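Local coordinates for c-di-GMP synthase (PDB 6WT9), which synthesises the second messenger 3',3'-c-di-GMP from two molecules of GTP as the signalling enzyme of a CBASS defence system against bacteriophage, at residues E11-R16 / L253-A258; R16-P19 / I25-K28; K28-S31 / V36-N39; L47-V52 / Q290-L295. All blocks are in the same frame, centred on the assembly; numbering follows the deposited sequence.

Contact 1: E11-R16 / L253-A258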
loop_
_atom_site.group_PDB
_atom_site.type_symbol
_atom_site.label_atom_id
_atom_site.label_comp_id
_atom_site.label_asym_id
_atom_site.label_seq_id
_atom_site.Cartn_x
_atom_site.Cartn_y
_atom_site.Cartn_z
ATOM N N GLU A 11 -0.910 -21.866 1.280
ATOM C CA GLU A 11 -1.101 -21.934 2.727
ATOM C C GLU A 11 -0.468 -20.734 3.417
ATOM O O GLU A 11 -1.095 -20.083 4.260
ATOM C CB GLU A 11 -0.515 -23.233 3.281
ATOM C CG GLU A 11 -1.400 -24.451 3.105
ATOM C CD GLU A 11 -0.837 -25.676 3.799
ATOM O OE1 GLU A 11 0.404 -25.792 3.893
ATOM O OE2 GLU A 11 -1.636 -26.518 4.261
ATOM N N ASN A 12 0.787 -20.432 3.070
ATOM C CA ASN A 12 1.462 -19.276 3.649
ATOM C C ASN A 12 0.706 -17.989 3.346
ATOM O O ASN A 12 0.637 -17.086 4.187
ATOM C CB ASN A 12 2.898 -19.195 3.129
ATOM C CG ASN A 12 3.670 -18.039 3.731
ATOM O OD1 ASN A 12 4.226 -18.154 4.822
ATOM N ND2 ASN A 12 3.706 -16.914 3.024
ATOM N N LEU A 13 0.130 -17.890 2.146
ATOM C CA LEU A 13 -0.656 -16.713 1.802
ATOM C C LEU A 13 -1.922 -16.617 2.645
ATOM O O LEU A 13 -2.351 -15.510 2.992
ATOM C CB LEU A 13 -1.005 -16.733 0.315
ATOM C CG LEU A 13 -1.686 -15.483 -0.244
ATOM C CD1 LEU A 13 -0.859 -14.249 0.072
ATOM C CD2 LEU A 13 -1.889 -15.625 -1.740
ATOM N N GLN A 14 -2.534 -17.758 2.981
ATOM C CA GLN A 14 -3.694 -17.742 3.867
ATOM C C GLN A 14 -3.332 -17.172 5.233
ATOM O O GLN A 14 -4.102 -16.402 5.817
ATOM C CB GLN A 14 -4.272 -19.151 4.012
ATOM C CG GLN A 14 -5.096 -19.628 2.822
ATOM C CD GLN A 14 -5.611 -21.045 3.003
ATOM O OE1 GLN A 14 -4.861 -21.947 3.370
ATOM N NE2 GLN A 14 -6.901 -21.244 2.756
ATOM N N ASN A 15 -2.161 -17.541 5.757
ATOM C CA ASN A 15 -1.721 -17.016 7.043
ATOM C C ASN A 15 -1.338 -15.546 6.965
ATOM O O ASN A 15 -1.399 -14.846 7.981
ATOM C CB ASN A 15 -0.542 -17.837 7.567
ATOM C CG ASN A 15 -0.917 -19.280 7.851
ATOM O OD1 ASN A 15 -2.049 -19.577 8.234
ATOM N ND2 ASN A 15 0.034 -20.186 7.666
ATOM N N ARG A 16 -0.949 -15.059 5.787
ATOM C CA ARG A 16 -0.612 -13.649 5.641
ATOM C C ARG A 16 -1.865 -12.781 5.587
ATOM O O ARG A 16 -1.969 -11.786 6.310
ATOM C CB ARG A 16 0.241 -13.446 4.387
ATOM C CG ARG A 16 0.562 -11.995 4.066
ATOM C CD ARG A 16 1.264 -11.893 2.720
ATOM N NE ARG A 16 2.506 -12.661 2.708
ATOM C CZ ARG A 16 2.998 -13.275 1.637
ATOM N NH1 ARG A 16 2.349 -13.222 0.478
ATOM N NH2 ARG A 16 4.136 -13.952 1.728
ATOM N N LEU A 253 1.217 -8.163 -7.455
ATOM C CA LEU A 253 2.646 -7.872 -7.525
ATOM C C LEU A 253 3.260 -7.776 -6.135
ATOM O O LEU A 253 4.380 -8.254 -5.909
ATOM C CB LEU A 253 2.882 -6.577 -8.301
ATOM C CG LEU A 253 2.609 -6.616 -9.804
ATOM C CD1 LEU A 253 3.069 -5.322 -10.457
ATOM C CD2 LEU A 253 3.292 -7.814 -10.443
ATOM N N LYS A 254 2.547 -7.160 -5.190
ATOM C CA LYS A 254 3.069 -7.048 -3.832
ATOM C C LYS A 254 3.223 -8.416 -3.179
ATOM O O LYS A 254 4.157 -8.628 -2.398
ATOM C CB LYS A 254 2.159 -6.146 -2.994
ATOM C CG LYS A 254 2.119 -4.703 -3.482
ATOM C CD LYS A 254 1.012 -3.895 -2.816
ATOM C CE LYS A 254 1.294 -3.641 -1.345
ATOM N NZ LYS A 254 0.266 -2.742 -0.738
ATOM N N ASN A 255 2.331 -9.356 -3.494
ATOM C CA ASN A 255 2.463 -10.703 -2.950
ATOM C C ASN A 255 3.604 -11.462 -3.617
ATOM O O ASN A 255 4.305 -12.239 -2.958
ATOM C CB ASN A 255 1.143 -11.458 -3.091
ATOM C CG ASN A 255 0.215 -11.223 -1.916
ATOM O OD1 ASN A 255 0.617 -11.368 -0.761
ATOM N ND2 ASN A 255 -1.026 -10.849 -2.200
ATOM N N LEU A 256 3.805 -11.257 -4.923
ATOM C CA LEU A 256 4.973 -11.837 -5.581
ATOM C C LEU A 256 6.265 -11.279 -5.002
ATOM O O LEU A 256 7.274 -11.992 -4.927
ATOM C CB LEU A 256 4.924 -11.587 -7.087
ATOM C CG LEU A 256 3.831 -12.288 -7.893
ATOM C CD1 LEU A 256 4.168 -12.221 -9.371
ATOM C CD2 LEU A 256 3.657 -13.728 -7.442
ATOM N N LYS A 257 6.254 -10.010 -4.589
ATOM C CA LYS A 257 7.422 -9.424 -3.942
ATOM C C LYS A 257 7.698 -10.090 -2.599
ATOM O O LYS A 257 8.845 -10.433 -2.287
ATOM C CB LYS A 257 7.214 -7.919 -3.771
ATOM C CG LYS A 257 8.223 -7.238 -2.866
ATOM C CD LYS A 257 7.830 -5.790 -2.621
ATOM C CE LYS A 257 8.737 -5.131 -1.596
ATOM N NZ LYS A 257 8.350 -3.714 -1.357
ATOM N N ALA A 258 6.653 -10.288 -1.792
ATOM C CA ALA A 258 6.836 -10.870 -0.467
ATOM C C ALA A 258 7.237 -12.338 -0.538
ATOM O O ALA A 258 7.900 -12.843 0.375
ATOM C CB ALA A 258 5.560 -10.713 0.359
#
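The guanidinium of Arg16 carries the methyl of Ala258 on one face, 3.7 Å above the plane and shifted toward the rim, while Asn255 offers its carbonyl oxygen at the edge. There NH1 gives a hydrogen bond to OD1 of Asn255, 2.8 Å long but bent, with an N-H...O angle of 139°. The guanidinium and amide planes are only 22° apart, so the two flat groups lie nearly coplanar as their side chains slide past each other in opposite directions. The arginine chain is extended as far as CG and CD and then turns at chi3 (-59°), which swings its head round to this edge and beneath the methyl. Segments 11-16 of helix 6-17 and 253-258 of helix 245-259 cross steeply, their axes 12.1 Å apart at closest approach, too far for intimate backbone packing; the gap is bridged by the long arginine, met by Asn255 and Ala258, and by the end of Leu13. It joins an N-terminal helix to a helix from late in the chain, within the helical part of this cGAS/DncV-like nucleotidyltransferase. Arginine suits the place because it has a second N-H-bearing arm: NH2 forms a salt bridge with Asp259, one residue beyond Ala258, which probably dominates the hold on the head group. Alanine, being small, lets the guanidinium lie close. Leu13 supplies the apolar side, its CD1 coming at about a right angle to within 3.3 Å of OD1 of the buried Asn255.

Contact 2: R16-P19 / I25-K28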
loop_
_atom_site.group_PDB
_atom_site.type_symbol
_atom_site.label_atom_id
_atom_site.label_comp_id
_atom_site.label_asym_id
_atom_site.label_seq_id
_atom_site.Cartn_x
_atom_site.Cartn_y
_atom_site.Cartn_z
ATOM N N ARG A 16 -0.949 -15.059 5.787
ATOM C CA ARG A 16 -0.612 -13.649 5.641
ATOM C C ARG A 16 -1.865 -12.781 5.587
ATOM O O ARG A 16 -1.969 -11.786 6.310
ATOM C CB ARG A 16 0.241 -13.446 4.387
ATOM C CG ARG A 16 0.562 -11.995 4.066
ATOM C CD ARG A 16 1.264 -11.893 2.720
ATOM N NE ARG A 16 2.506 -12.661 2.708
ATOM C CZ ARG A 16 2.998 -13.275 1.637
ATOM N NH1 ARG A 16 2.349 -13.222 0.478
ATOM N NH2 ARG A 16 4.136 -13.952 1.728
ATOM N N SER A 17 -2.828 -13.149 4.739
ATOM C CA SER A 17 -4.037 -12.349 4.583
ATOM C C SER A 17 -5.100 -12.669 5.626
ATOM O O SER A 17 -5.945 -11.814 5.911
ATOM C CB SER A 17 -4.623 -12.540 3.179
ATOM O OG SER A 17 -4.948 -13.898 2.932
ATOM N N ASN A 18 -5.077 -13.871 6.200
ATOM C CA ASN A 18 -6.057 -14.305 7.194
ATOM C C ASN A 18 -5.313 -14.964 8.349
ATOM O O ASN A 18 -5.403 -16.181 8.551
ATOM C CB ASN A 18 -7.074 -15.257 6.558
ATOM C CG ASN A 18 -8.186 -15.659 7.508
ATOM O OD1 ASN A 18 -8.300 -15.135 8.616
ATOM N ND2 ASN A 18 -9.016 -16.599 7.073
ATOM N N PRO A 19 -4.559 -14.182 9.129
ATOM C CA PRO A 19 -3.722 -14.792 10.175
ATOM C C PRO A 19 -4.520 -15.418 11.303
ATOM O O PRO A 19 -4.047 -16.384 11.915
ATOM C CB PRO A 19 -2.871 -13.614 10.672
ATOM C CG PRO A 19 -3.710 -12.414 10.400
ATOM C CD PRO A 19 -4.440 -12.713 9.116
ATOM N N ILE A 25 -13.974 -16.339 6.166
ATOM C CA ILE A 25 -13.184 -15.774 5.077
ATOM C C ILE A 25 -12.790 -16.861 4.088
ATOM O O ILE A 25 -12.910 -16.684 2.869
ATOM C CB ILE A 25 -11.951 -15.047 5.640
ATOM C CG1 ILE A 25 -12.380 -13.828 6.458
ATOM C CG2 ILE A 25 -11.003 -14.648 4.515
ATOM C CD1 ILE A 25 -11.277 -13.250 7.309
ATOM N N THR A 26 -12.321 -18.003 4.595
ATOM C CA THR A 26 -11.897 -19.087 3.716
ATOM C C THR A 26 -13.074 -19.657 2.935
ATOM O O THR A 26 -12.939 -19.983 1.748
ATOM C CB THR A 26 -11.213 -20.183 4.534
ATOM O OG1 THR A 26 -10.172 -19.602 5.330
ATOM C CG2 THR A 26 -10.612 -21.238 3.616
ATOM N N THR A 27 -14.237 -19.777 3.579
ATOM C CA THR A 27 -15.409 -20.307 2.892
ATOM C C THR A 27 -15.886 -19.358 1.799
ATOM O O THR A 27 -16.218 -19.796 0.691
ATOM C CB THR A 27 -16.524 -20.583 3.899
ATOM O OG1 THR A 27 -16.100 -21.611 4.803
ATOM C CG2 THR A 27 -17.793 -21.037 3.190
ATOM N N LYS A 28 -15.919 -18.054 2.084
ATOM C CA LYS A 28 -16.308 -17.092 1.058
ATOM C C LYS A 28 -15.331 -17.100 -0.111
ATOM O O LYS A 28 -15.734 -16.866 -1.257
ATOM C CB LYS A 28 -16.419 -15.691 1.666
ATOM C CG LYS A 28 -16.398 -14.556 0.650
ATOM C CD LYS A 28 -16.889 -13.248 1.246
ATOM C CE LYS A 28 -18.407 -13.188 1.253
ATOM N NZ LYS A 28 -18.968 -13.310 -0.123
HETATM O O HOH W 1 -7.868 -18.089 4.130
#
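ND2 of Asn18 is held from several directions. It donates to the carbonyl oxygen of Leu22, reaches a water through a weak bond of 3.5 Å, and rests against CB of Ile25 at 3.6 Å. At the other end of the amide, OD1 of Asn18 is hydrogen-bonded to the hydroxyl of Tyr56 on helix 54-71, which with the bond to Leu22 fixes how the flat group is turned. Asparagine suits this buried place after the helix because one short group provides both a donor and an acceptor. Asn18 is the first residue to leave helical geometry after helix 6-17, and its side chain spans the short loop that leads into helix 23-32. CG stands anti to the backbone N (chi1 -175°), placing the amide beside the first turn of helix 23-32. Ile25 comes from the opposite direction: its chain is extended beyond CG1, and CD1 lies alongside the amide, 3.8 Å from OD1 and 3.9 Å from CG of Asn18. Its branched apolar body also touches Tyr56, and probably shields that side of the amide. Thr26 crosses Asn18 at about a right angle; ND2 of Asn18 and OG1 of Thr26 are 3.7 Å apart and meet only as neighbours, but the water carries the link onward, lying 3.0 Å from OG1 of Thr26.

Contact 3: K28-S31 / V36-N39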
loop_
_atom_site.group_PDB
_atom_site.type_symbol
_atom_site.label_atom_id
_atom_site.label_comp_id
_atom_site.label_asym_id
_atom_site.label_seq_id
_atom_site.Cartn_x
_atom_site.Cartn_y
_atom_site.Cartn_z
ATOM N N LYS A 28 -15.919 -18.054 2.084
ATOM C CA LYS A 28 -16.308 -17.092 1.058
ATOM C C LYS A 28 -15.331 -17.100 -0.111
ATOM O O LYS A 28 -15.734 -16.866 -1.257
ATOM C CB LYS A 28 -16.419 -15.691 1.666
ATOM C CG LYS A 28 -16.398 -14.556 0.650
ATOM C CD LYS A 28 -16.889 -13.248 1.246
ATOM C CE LYS A 28 -18.407 -13.188 1.253
ATOM N NZ LYS A 28 -18.968 -13.310 -0.123
ATOM N N PHE A 29 -14.054 -17.383 0.150
ATOM C CA PHE A 29 -13.062 -17.424 -0.920
ATOM C C PHE A 29 -13.370 -18.541 -1.910
ATOM O O PHE A 29 -13.485 -18.306 -3.119
ATOM C CB PHE A 29 -11.663 -17.592 -0.326
ATOM C CG PHE A 29 -10.589 -17.795 -1.356
ATOM C CD1 PHE A 29 -10.084 -16.723 -2.072
ATOM C CD2 PHE A 29 -10.080 -19.059 -1.604
ATOM C CE1 PHE A 29 -9.094 -16.908 -3.022
ATOM C CE2 PHE A 29 -9.091 -19.252 -2.551
ATOM C CZ PHE A 29 -8.597 -18.173 -3.260
ATOM N N PHE A 30 -13.504 -19.773 -1.413
ATOM C CA PHE A 30 -13.795 -20.895 -2.300
ATOM C C PHE A 30 -15.200 -20.803 -2.880
ATOM O O PHE A 30 -15.441 -21.282 -3.994
ATOM C CB PHE A 30 -13.607 -22.219 -1.561
ATOM C CG PHE A 30 -12.168 -22.566 -1.301
ATOM C CD1 PHE A 30 -11.366 -23.049 -2.321
ATOM C CD2 PHE A 30 -11.618 -22.415 -0.040
ATOM C CE1 PHE A 30 -10.043 -23.370 -2.091
ATOM C CE2 PHE A 30 -10.295 -22.734 0.197
ATOM C CZ PHE A 30 -9.506 -23.212 -0.831
ATOM N N SER A 31 -16.136 -20.196 -2.148
ATOM C CA SER A 31 -17.473 -19.990 -2.691
ATOM C C SER A 31 -17.449 -19.002 -3.850
ATOM O O SER A 31 -18.089 -19.232 -4.883
ATOM C CB SER A 31 -18.418 -19.504 -1.593
ATOM O OG SER A 31 -19.684 -19.155 -2.125
ATOM N N VAL A 36 -10.999 -22.713 -8.502
ATOM C CA VAL A 36 -9.624 -22.867 -8.042
ATOM C C VAL A 36 -9.461 -24.206 -7.338
ATOM O O VAL A 36 -8.343 -24.610 -7.004
ATOM C CB VAL A 36 -9.222 -21.708 -7.117
ATOM C CG1 VAL A 36 -9.491 -20.388 -7.809
ATOM C CG2 VAL A 36 -9.990 -21.779 -5.802
ATOM N N LYS A 37 -10.576 -24.904 -7.124
ATOM C CA LYS A 37 -10.557 -26.163 -6.389
ATOM C C LYS A 37 -9.655 -27.192 -7.060
ATOM O O LYS A 37 -9.665 -27.353 -8.286
ATOM C CB LYS A 37 -11.977 -26.712 -6.261
ATOM C CG LYS A 37 -12.885 -25.820 -5.443
ATOM C CD LYS A 37 -14.230 -26.465 -5.199
ATOM C CE LYS A 37 -14.780 -26.037 -3.856
ATOM N NZ LYS A 37 -13.776 -26.264 -2.784
ATOM N N TYR A 38 -8.862 -27.881 -6.237
ATOM C CA TYR A 38 -7.972 -28.955 -6.681
ATOM C C TYR A 38 -6.942 -28.467 -7.698
ATOM O O TYR A 38 -6.465 -29.239 -8.533
ATOM C CB TYR A 38 -8.772 -30.133 -7.246
ATOM C CG TYR A 38 -9.980 -30.493 -6.411
ATOM C CD1 TYR A 38 -9.837 -31.153 -5.197
ATOM C CD2 TYR A 38 -11.264 -30.172 -6.835
ATOM C CE1 TYR A 38 -10.938 -31.482 -4.428
ATOM C CE2 TYR A 38 -12.371 -30.497 -6.072
ATOM C CZ TYR A 38 -12.202 -31.152 -4.868
ATOM O OH TYR A 38 -13.301 -31.479 -4.105
ATOM N N ASN A 39 -6.587 -27.184 -7.640
ATOM C CA ASN A 39 -5.581 -26.626 -8.541
ATOM C C ASN A 39 -4.829 -25.536 -7.789
ATOM O O ASN A 39 -5.363 -24.443 -7.581
ATOM C CB ASN A 39 -6.220 -26.082 -9.814
ATOM C CG ASN A 39 -5.229 -25.960 -10.949
ATOM O OD1 ASN A 39 -4.587 -24.928 -11.118
ATOM N ND2 ASN A 39 -5.090 -27.025 -11.729
#
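Phe30 leaves its helix to one side at CB, CG anti to the carbonyl carbon (chi1 -73°), and its ring passes across Val36. CD1 is the first atom to touch, 4.0 Å from CG2 of Val36 and also 4.0 Å from NZ of Lys37. Further along the same side, CE1 keeps 4.0 Å from that same valine methyl, so CG2 packs against one C-C bond of the ring. The two side chains cross at about a right angle. Over the centre of one ring face sits CD2 of the neighbouring Phe29, whose own ring extends to the valine: its CE2 is 4.2 Å from CG2 of Val36. Val36 opens a type II beta turn running to Asn39, closed by the bond from the N of Asn39 to the O of Val36 and leading directly into helix 40-49, for which Asn39 occupies the N-cap. The contact packs the last turns of helix 23-32 on the loop between it and helix 40-49. A compact, branched valine fits here, since CG2 can meet both aromatic rings at once. Lys37, exposed at the margin, bends at chi3 and chi4 to bring its amino end obliquely beside Phe30. Phe10 of helix 6-17 touches both phenylalanines, extending the apolar cluster.

Contact 4: L47-V52 / Q290-L295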
loop_
_atom_site.group_PDB
_atom_site.type_symbol
_atom_site.label_atom_id
_atom_site.label_comp_id
_atom_site.label_asym_id
_atom_site.label_seq_id
_atom_site.Cartn_x
_atom_site.Cartn_y
_atom_site.Cartn_z
ATOM N N LEU A 47 -5.992 -15.846 -4.592
ATOM C CA LEU A 47 -5.871 -15.265 -3.260
ATOM C C LEU A 47 -4.906 -14.088 -3.245
ATOM O O LEU A 47 -5.124 -13.122 -2.505
ATOM C CB LEU A 47 -5.431 -16.329 -2.255
ATOM C CG LEU A 47 -5.475 -15.888 -0.791
ATOM C CD1 LEU A 47 -6.837 -15.299 -0.461
ATOM C CD2 LEU A 47 -5.153 -17.050 0.135
ATOM N N ALA A 48 -3.846 -14.138 -4.055
ATOM C CA ALA A 48 -2.899 -13.030 -4.111
ATOM C C ALA A 48 -3.515 -11.773 -4.710
ATOM O O ALA A 48 -2.973 -10.681 -4.515
ATOM C CB ALA A 48 -1.657 -13.430 -4.910
HETATM N N MSE A 49 -4.623 -11.903 -5.432
HETATM C CA MSE A 49 -5.315 -10.755 -6.000
HETATM C C MSE A 49 -6.481 -10.343 -5.116
HETATM O O MSE A 49 -6.985 -9.224 -5.215
HETATM C CB MSE A 49 -5.816 -11.073 -7.407
HETATM C CG MSE A 49 -4.714 -11.315 -8.417
HETATM SE SE MSE A 49 -5.425 -11.772 -10.176
HETATM C CE MSE A 49 -3.751 -11.690 -11.179
ATOM N N ASN A 50 -6.903 -11.262 -4.253
ATOM C CA ASN A 50 -8.068 -11.028 -3.415
ATOM C C ASN A 50 -7.781 -9.939 -2.388
ATOM O O ASN A 50 -6.676 -9.841 -1.850
ATOM C CB ASN A 50 -8.478 -12.323 -2.714
ATOM C CG ASN A 50 -9.961 -12.372 -2.393
ATOM O OD1 ASN A 50 -10.370 -12.155 -1.253
ATOM N ND2 ASN A 50 -10.774 -12.662 -3.401
ATOM N N GLY A 51 -8.785 -9.111 -2.123
ATOM C CA GLY A 51 -8.642 -8.109 -1.088
ATOM C C GLY A 51 -8.687 -8.727 0.297
ATOM O O GLY A 51 -9.387 -9.709 0.545
ATOM N N VAL A 52 -7.896 -8.152 1.207
ATOM C CA VAL A 52 -7.985 -8.542 2.607
ATOM C C VAL A 52 -9.412 -8.325 3.082
ATOM O O VAL A 52 -10.055 -7.323 2.738
ATOM C CB VAL A 52 -6.978 -7.746 3.458
ATOM C CG1 VAL A 52 -7.223 -7.970 4.944
ATOM C CG2 VAL A 52 -5.553 -8.128 3.094
ATOM N N GLN A 290 -6.276 -13.568 -16.562
ATOM C CA GLN A 290 -5.743 -12.822 -17.695
ATOM C C GLN A 290 -4.995 -11.564 -17.276
ATOM O O GLN A 290 -4.307 -10.968 -18.111
ATOM C CB GLN A 290 -6.877 -12.463 -18.655
ATOM C CG GLN A 290 -7.541 -13.677 -19.288
ATOM C CD GLN A 290 -8.898 -13.359 -19.877
ATOM O OE1 GLN A 290 -9.543 -12.386 -19.488
ATOM N NE2 GLN A 290 -9.341 -14.182 -20.820
ATOM N N LEU A 291 -5.110 -11.143 -16.015
ATOM C CA LEU A 291 -4.321 -10.012 -15.546
ATOM C C LEU A 291 -2.835 -10.344 -15.464
ATOM O O LEU A 291 -2.008 -9.426 -15.500
ATOM C CB LEU A 291 -4.829 -9.543 -14.181
ATOM C CG LEU A 291 -6.282 -9.065 -14.130
ATOM C CD1 LEU A 291 -6.684 -8.709 -12.709
ATOM C CD2 LEU A 291 -6.489 -7.879 -15.062
ATOM N N VAL A 292 -2.480 -11.622 -15.369
ATOM C CA VAL A 292 -1.080 -12.031 -15.258
ATOM C C VAL A 292 -0.346 -11.787 -16.575
ATOM O O VAL A 292 0.735 -11.178 -16.553
ATOM C CB VAL A 292 -0.959 -13.495 -14.802
ATOM C CG1 VAL A 292 0.497 -13.938 -14.814
ATOM C CG2 VAL A 292 -1.557 -13.667 -13.415
ATOM N N PRO A 293 -0.858 -12.224 -17.736
ATOM C CA PRO A 293 -0.176 -11.865 -18.994
ATOM C C PRO A 293 -0.121 -10.367 -19.239
ATOM O O PRO A 293 0.815 -9.883 -19.887
ATOM C CB PRO A 293 -1.014 -12.576 -20.068
ATOM C CG PRO A 293 -1.714 -13.666 -19.347
ATOM C CD PRO A 293 -1.991 -13.138 -17.984
ATOM N N ILE A 294 -1.106 -9.618 -18.737
ATOM C CA ILE A 294 -1.103 -8.170 -18.905
ATOM C C ILE A 294 -0.020 -7.534 -18.041
ATOM O O ILE A 294 0.669 -6.602 -18.472
ATOM C CB ILE A 294 -2.500 -7.606 -18.592
ATOM C CG1 ILE A 294 -3.489 -8.080 -19.657
ATOM C CG2 ILE A 294 -2.469 -6.085 -18.507
ATOM C CD1 ILE A 294 -4.925 -7.839 -19.303
ATOM N N LEU A 295 0.154 -8.029 -16.814
ATOM C CA LEU A 295 1.259 -7.561 -15.983
ATOM C C LEU A 295 2.600 -7.950 -16.591
ATOM O O LEU A 295 3.574 -7.192 -16.503
ATOM C CB LEU A 295 1.127 -8.120 -14.567
ATOM C CG LEU A 295 0.046 -7.471 -13.704
ATOM C CD1 LEU A 295 -0.111 -8.204 -12.384
ATOM C CD2 LEU A 295 0.378 -6.005 -13.465
#
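Met49, present as selenomethionine, lays its terminal methyl against the start of helix 291-304. CE fits between two neighbouring side chains, 3.8 Å from CB of Leu291 and 3.7 Å from CG2 of Val292. Behind it, SE passes 4.2 Å from CD1 of Leu291, so that leucine is met both near its root and at one branch. Met49 and Leu291 run at a slant to each other, while Val292 is crossed at about a right angle. The nearest CA atoms, those of Met49 and Leu291, are 9.6 Å apart. A long unbranched chain, methionine in the natural protein and with selenium introduced here, reaches across between the helices: beyond CG it stays extended, with chi2 at 178° and chi3 at 171°. Met49, Leu291 and Val292 are all buried and apolar. Phe252 and Lys248 of helix 245-259 lie against Met49 as well, and Arg251 donates to its backbone oxygen; Val292 in turn packs on Tyr344 and Leu347 of helix 327-347. Helices from the two ends of the sequence thereby meet around a largely apolar contact, an arrangement consistent with the helical lobe that accompanies the nucleotidyltransferase sheet in cGAS/DncV-like enzymes.

Contacts 1 and 2 both draw on helix 6-17 and share Arg16, with centres about 12 Å apart, and Gln14 also packs on Thr26. Contact 1 joins contact 4 through the polar link of Asn255 ND2 to Ala48 O, 3.0 Å long and probably a hydrogen bond, and through Leu13 packing on Leu47 and Ala48. Contacts 2 and 3 occupy successive turns of helix 23-32, sharing Lys28, while CE1 of Phe29 in contact 3 lies 3.6 Å from CA of Leu47 in contact 4. Contacts 1 and 3 do not touch: their nearest atoms are about 5 Å apart and their centres about 17 Å. All four belong to the helical packing rather than to the nucleotidyltransferase sheet, where the catalytic machinery of this family is expected.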